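Local coordinates for biofilm-associated surface protein (Staphylococcus aureus, PDB 7C7U), which is a calcium-binding, cell wall-anchored surface protein that takes part in biofilm formation, probably through calcium-modulated assembly into functional amyloid, at residues A523-N527 / V537-T541; G543-T549 / L582-K588. All blocks are in the same frame, centred on the assembly; numbering follows the deposited sequence.

Interaction 1. Residues A523-N527 / V537-T541; sequences APSIN and VVNGT
The side-chain amide of Asn539 reaches across to Ser525 and Asn527 and spends both of its N-H groups there. One goes from Asn539 ND2 to Ser525 OG at 3.1 Å, the other from Asn539 ND2 to Asn527 OD1 at 2.8 Å, and both acceptors lie close to the plane of the Asn539 amide. Seen from Asn527 the second bond is less regular: the donor sits 40° out of the Asn527 carbonyl plane, not on a lone pair, and the two amide planes are turned 46° against each other. What is left of the pair is joined by one water, which accepts from Asn527 ND2 at 2.9 Å and donates to Asn539 OD1 at 2.6 Å, so all four polar ends of the two amides have partners. A chi1 of 63° puts Ser525 OG between the backbone N and the carbonyl carbon, within reach of Asn539 ND2. Asn527 also lays its amide nitrogen alongside Val537, with Asn527 ND2 3.5 Å from Val537 CG1.

The backbone adds three more bonds. Ser525 and Asn539 form a hydrogen-bonded pair, N to O in both directions, and Asn527 N continues the pattern with a nearly straight bond to Val537 O at 2.9 Å. Along the other edge of strand 535-539, Val538 bonds to Ala568 and Gly540 to Thr566. On the other face Ile526 CG1 meets Val538 CG1 at 4.2 Å, and Ile526 goes on to touch Leu582 and Ser584 of the facing sheet. The arrangement is an antiparallel beta hairpin whose strand 525-526 is the outermost of a three-stranded sheet, one layer of a beta sandwich.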
# COMPACT_ATOMS: atom_id res chain seq x y z
N ALA A 523 34.28 -23.25 -15.21
CA ALA A 523 32.94 -23.50 -15.70
C ALA A 523 32.34 -22.21 -16.25
O ALA A 523 32.61 -21.13 -15.71
CB ALA A 523 32.06 -24.08 -14.59
N PRO A 524 31.58 -22.27 -17.34
CA PRO A 524 30.85 -21.07 -17.78
C PRO A 524 29.62 -20.84 -16.90
O PRO A 524 29.45 -21.53 -15.90
CB PRO A 524 30.47 -21.41 -19.23
CG PRO A 524 30.36 -22.91 -19.23
CD PRO A 524 31.37 -23.42 -18.23
N SER A 525 28.78 -19.86 -17.27
CA SER A 525 27.51 -19.63 -16.60
C SER A 525 26.46 -19.24 -17.63
O SER A 525 26.78 -18.82 -18.74
CB SER A 525 27.60 -18.55 -15.50
OG SER A 525 27.96 -17.28 -16.04
N ILE A 526 25.19 -19.40 -17.25
CA ILE A 526 24.04 -19.08 -18.10
C ILE A 526 23.24 -17.98 -17.44
O ILE A 526 22.92 -18.07 -16.24
CB ILE A 526 23.16 -20.32 -18.36
CG1 ILE A 526 24.00 -21.48 -18.86
CG2 ILE A 526 22.06 -20.00 -19.35
CD1 ILE A 526 23.30 -22.82 -18.78
N ASN A 527 22.90 -16.93 -18.19
CA ASN A 527 22.03 -15.90 -17.66
C ASN A 527 20.59 -16.41 -17.60
O ASN A 527 20.22 -17.31 -18.36
CB ASN A 527 22.10 -14.63 -18.51
CG ASN A 527 23.42 -13.89 -18.35
OD1 ASN A 527 24.24 -14.22 -17.49
ND2 ASN A 527 23.61 -12.85 -19.16
N VAL A 537 22.03 -16.19 -23.28
CA VAL A 537 23.32 -15.53 -23.07
C VAL A 537 24.16 -16.34 -22.09
O VAL A 537 23.68 -16.74 -21.02
CB VAL A 537 23.11 -14.09 -22.55
CG1 VAL A 537 24.46 -13.36 -22.48
CG2 VAL A 537 22.12 -13.34 -23.44
N VAL A 538 25.42 -16.60 -22.46
CA VAL A 538 26.36 -17.34 -21.63
C VAL A 538 27.60 -16.49 -21.38
O VAL A 538 27.96 -15.62 -22.18
CB VAL A 538 26.75 -18.70 -22.26
CG1 VAL A 538 25.56 -19.64 -22.31
CG2 VAL A 538 27.36 -18.49 -23.66
N ASN A 539 28.25 -16.76 -20.25
CA ASN A 539 29.48 -16.09 -19.83
C ASN A 539 30.57 -17.13 -19.64
O ASN A 539 30.31 -18.23 -19.13
CB ASN A 539 29.27 -15.30 -18.53
CG ASN A 539 28.01 -14.46 -18.55
OD1 ASN A 539 27.95 -13.45 -19.25
ND2 ASN A 539 26.99 -14.89 -17.82
N GLY A 540 31.79 -16.78 -20.03
CA GLY A 540 32.90 -17.72 -19.93
C GLY A 540 34.16 -17.08 -20.44
O GLY A 540 34.16 -15.96 -20.97
N THR A 541 35.26 -17.80 -20.27
CA THR A 541 36.54 -17.22 -20.64
C THR A 541 36.62 -16.99 -22.15
O THR A 541 36.07 -17.74 -22.96
CB THR A 541 37.70 -18.08 -20.14
OG1 THR A 541 38.92 -17.38 -20.36
CG2 THR A 541 37.74 -19.40 -20.86
O HOH W 1 26.15 -11.53 -19.02

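Interaction 2. Residues G543-T549 / L582-K588; sequences GSTVTVT and LTSTASK
Thr547 O accepts twice: from Thr585 N at 3.3 Å, a long backbone bond, and at 2.6 Å from a water on the threonine face. The same water lies 3.0 Å from Thr585 OG1, hydrogen-bonded to it, and so ties the threonine side chain back to the carbonyl its own amide uses. Ser584 CA adds a C-H...O contact to that oxygen. A second water is shared by Thr549 OG1 and Thr583 OG1, 3.2 Å from each. Both hydroxyls sit between their backbone N and carbonyl carbon (chi1 69° for Thr549, 59° for Thr583), which turns them toward each other across the strands.

The pairing is regular antiparallel: Thr545 with Ser587, Thr547 with Thr585 and Thr549 with Thr583 each exchange two N-H...O bonds, and the strand axes run 155° apart. These are the two central strands of a four-stranded antiparallel sheet, one layer of a beta sandwich, with 555-560 beyond one and 591-600 beyond the other. Threonines and Ser587 line one face; Val546, Val548, Ser584 and Ala586 line the face turned to the other layer.

On that inner face the valines reach across with both methyls. Val546 puts CG1 against Ser584 CB and CG2 4.1 Å from Ala586 CB, while Val548 CG1 meets Leu582 CD2 at 4.2 Å, the two side chains lying aslant. Ser584 OG, buried here, bonds to Ser596 OG of strand 591-600. At the far end Lys588 runs fully extended alongside Gly543 and Ser544, its CD 3.9 Å from Ser544 N, and its NZ bonds to Ser542 O.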
# COMPACT_ATOMS: atom_id res chain seq x y z
N GLY A 543 37.61 -16.90 -25.93
CA GLY A 543 38.13 -17.94 -26.79
C GLY A 543 37.67 -19.35 -26.47
O GLY A 543 37.96 -20.27 -27.24
N SER A 544 36.99 -19.57 -25.35
CA SER A 544 36.38 -20.86 -25.09
C SER A 544 35.06 -20.98 -25.85
O SER A 544 34.38 -19.99 -26.11
CB SER A 544 36.14 -21.07 -23.59
OG SER A 544 35.04 -20.28 -23.13
N THR A 545 34.71 -22.21 -26.20
CA THR A 545 33.43 -22.48 -26.83
C THR A 545 32.50 -23.10 -25.79
O THR A 545 32.84 -24.11 -25.16
CB THR A 545 33.60 -23.40 -28.04
OG1 THR A 545 34.39 -22.73 -29.03
CG2 THR A 545 32.24 -23.76 -28.64
N VAL A 546 31.33 -22.49 -25.62
CA VAL A 546 30.35 -22.89 -24.61
C VAL A 546 29.18 -23.58 -25.30
O VAL A 546 28.63 -23.05 -26.27
CB VAL A 546 29.86 -21.69 -23.79
CG1 VAL A 546 28.86 -22.14 -22.71
CG2 VAL A 546 31.03 -20.98 -23.16
N THR A 547 28.79 -24.74 -24.79
CA THR A 547 27.69 -25.53 -25.32
C THR A 547 26.64 -25.71 -24.24
O THR A 547 26.96 -26.08 -23.11
CB THR A 547 28.19 -26.89 -25.82
OG1 THR A 547 29.25 -26.69 -26.76
CG2 THR A 547 27.07 -27.68 -26.47
N VAL A 548 25.38 -25.43 -24.58
CA VAL A 548 24.27 -25.48 -23.64
C VAL A 548 23.39 -26.67 -23.97
O VAL A 548 23.00 -26.86 -25.13
CB VAL A 548 23.45 -24.18 -23.66
CG1 VAL A 548 22.30 -24.26 -22.67
CG2 VAL A 548 24.34 -22.98 -23.35
N THR A 549 23.08 -27.47 -22.95
CA THR A 549 22.21 -28.63 -23.10
C THR A 549 21.11 -28.56 -22.05
O THR A 549 21.27 -27.95 -20.99
CB THR A 549 23.00 -29.96 -22.94
OG1 THR A 549 23.41 -30.11 -21.57
CG2 THR A 549 24.22 -29.98 -23.84
N LEU A 582 18.69 -25.95 -17.72
CA LEU A 582 19.82 -25.71 -18.60
C LEU A 582 21.14 -25.86 -17.85
O LEU A 582 21.27 -25.39 -16.71
CB LEU A 582 19.73 -24.31 -19.21
CG LEU A 582 18.50 -24.03 -20.06
CD1 LEU A 582 18.51 -22.59 -20.57
CD2 LEU A 582 18.45 -25.01 -21.21
N THR A 583 22.11 -26.51 -18.48
CA THR A 583 23.48 -26.53 -18.00
C THR A 583 24.40 -26.23 -19.17
O THR A 583 23.98 -26.20 -20.33
CB THR A 583 23.86 -27.88 -17.36
OG1 THR A 583 23.71 -28.93 -18.32
CG2 THR A 583 22.99 -28.17 -16.14
N SER A 584 25.68 -26.01 -18.87
CA SER A 584 26.64 -25.73 -19.92
C SER A 584 28.02 -26.20 -19.50
O SER A 584 28.33 -26.32 -18.30
CB SER A 584 26.67 -24.24 -20.28
OG SER A 584 26.92 -23.45 -19.13
N THR A 585 28.86 -26.47 -20.49
CA THR A 585 30.28 -26.69 -20.28
C THR A 585 31.03 -25.92 -21.35
O THR A 585 30.50 -25.64 -22.43
CB THR A 585 30.68 -28.18 -20.33
OG1 THR A 585 30.25 -28.75 -21.57
CG2 THR A 585 30.05 -28.96 -19.17
N ALA A 586 32.29 -25.58 -21.05
CA ALA A 586 33.15 -24.87 -21.98
C ALA A 586 34.34 -25.76 -22.33
O ALA A 586 34.74 -26.61 -21.54
CB ALA A 586 33.65 -23.55 -21.40
N SER A 587 34.89 -25.54 -23.52
CA SER A 587 36.10 -26.24 -23.93
C SER A 587 37.04 -25.27 -24.62
O SER A 587 36.61 -24.31 -25.27
CB SER A 587 35.79 -27.43 -24.86
OG SER A 587 35.17 -26.98 -26.05
N LYS A 588 38.34 -25.54 -24.46
CA LYS A 588 39.40 -24.68 -24.98
C LYS A 588 40.76 -25.38 -24.85
O LYS A 588 41.12 -25.83 -23.77
CB LYS A 588 39.44 -23.34 -24.25
CG LYS A 588 40.45 -22.34 -24.83
CD LYS A 588 40.37 -20.98 -24.14
CE LYS A 588 41.33 -19.98 -24.78
NZ LYS A 588 41.41 -18.70 -24.00
O HOH W 2 27.49 -28.65 -22.84
O HOH W 3 26.21 -29.40 -20.21

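In the fold
Both contacts lie in the last domain of the chain, about 39 and 45 Å from the centre of the chain, and their own centres are about 8 Å apart. They follow in series: the hairpin of interaction 1 closes before strand 545-550 opens interaction 2. Each belongs to a different sheet, 525-526, 535-539 and 567-571 in one and 555-560, 545-550, 581-588 and 591-600 in the other, so the chain crosses from one layer to the other between strands 535-539 and 545-550. The layers meet where Pro524 and Ile526 pack on Ser584, with Pro524 CG and Ile526 CG1 each 3.5 Å from Ser584 OG. Each contact contributes part of one of the two facing layers.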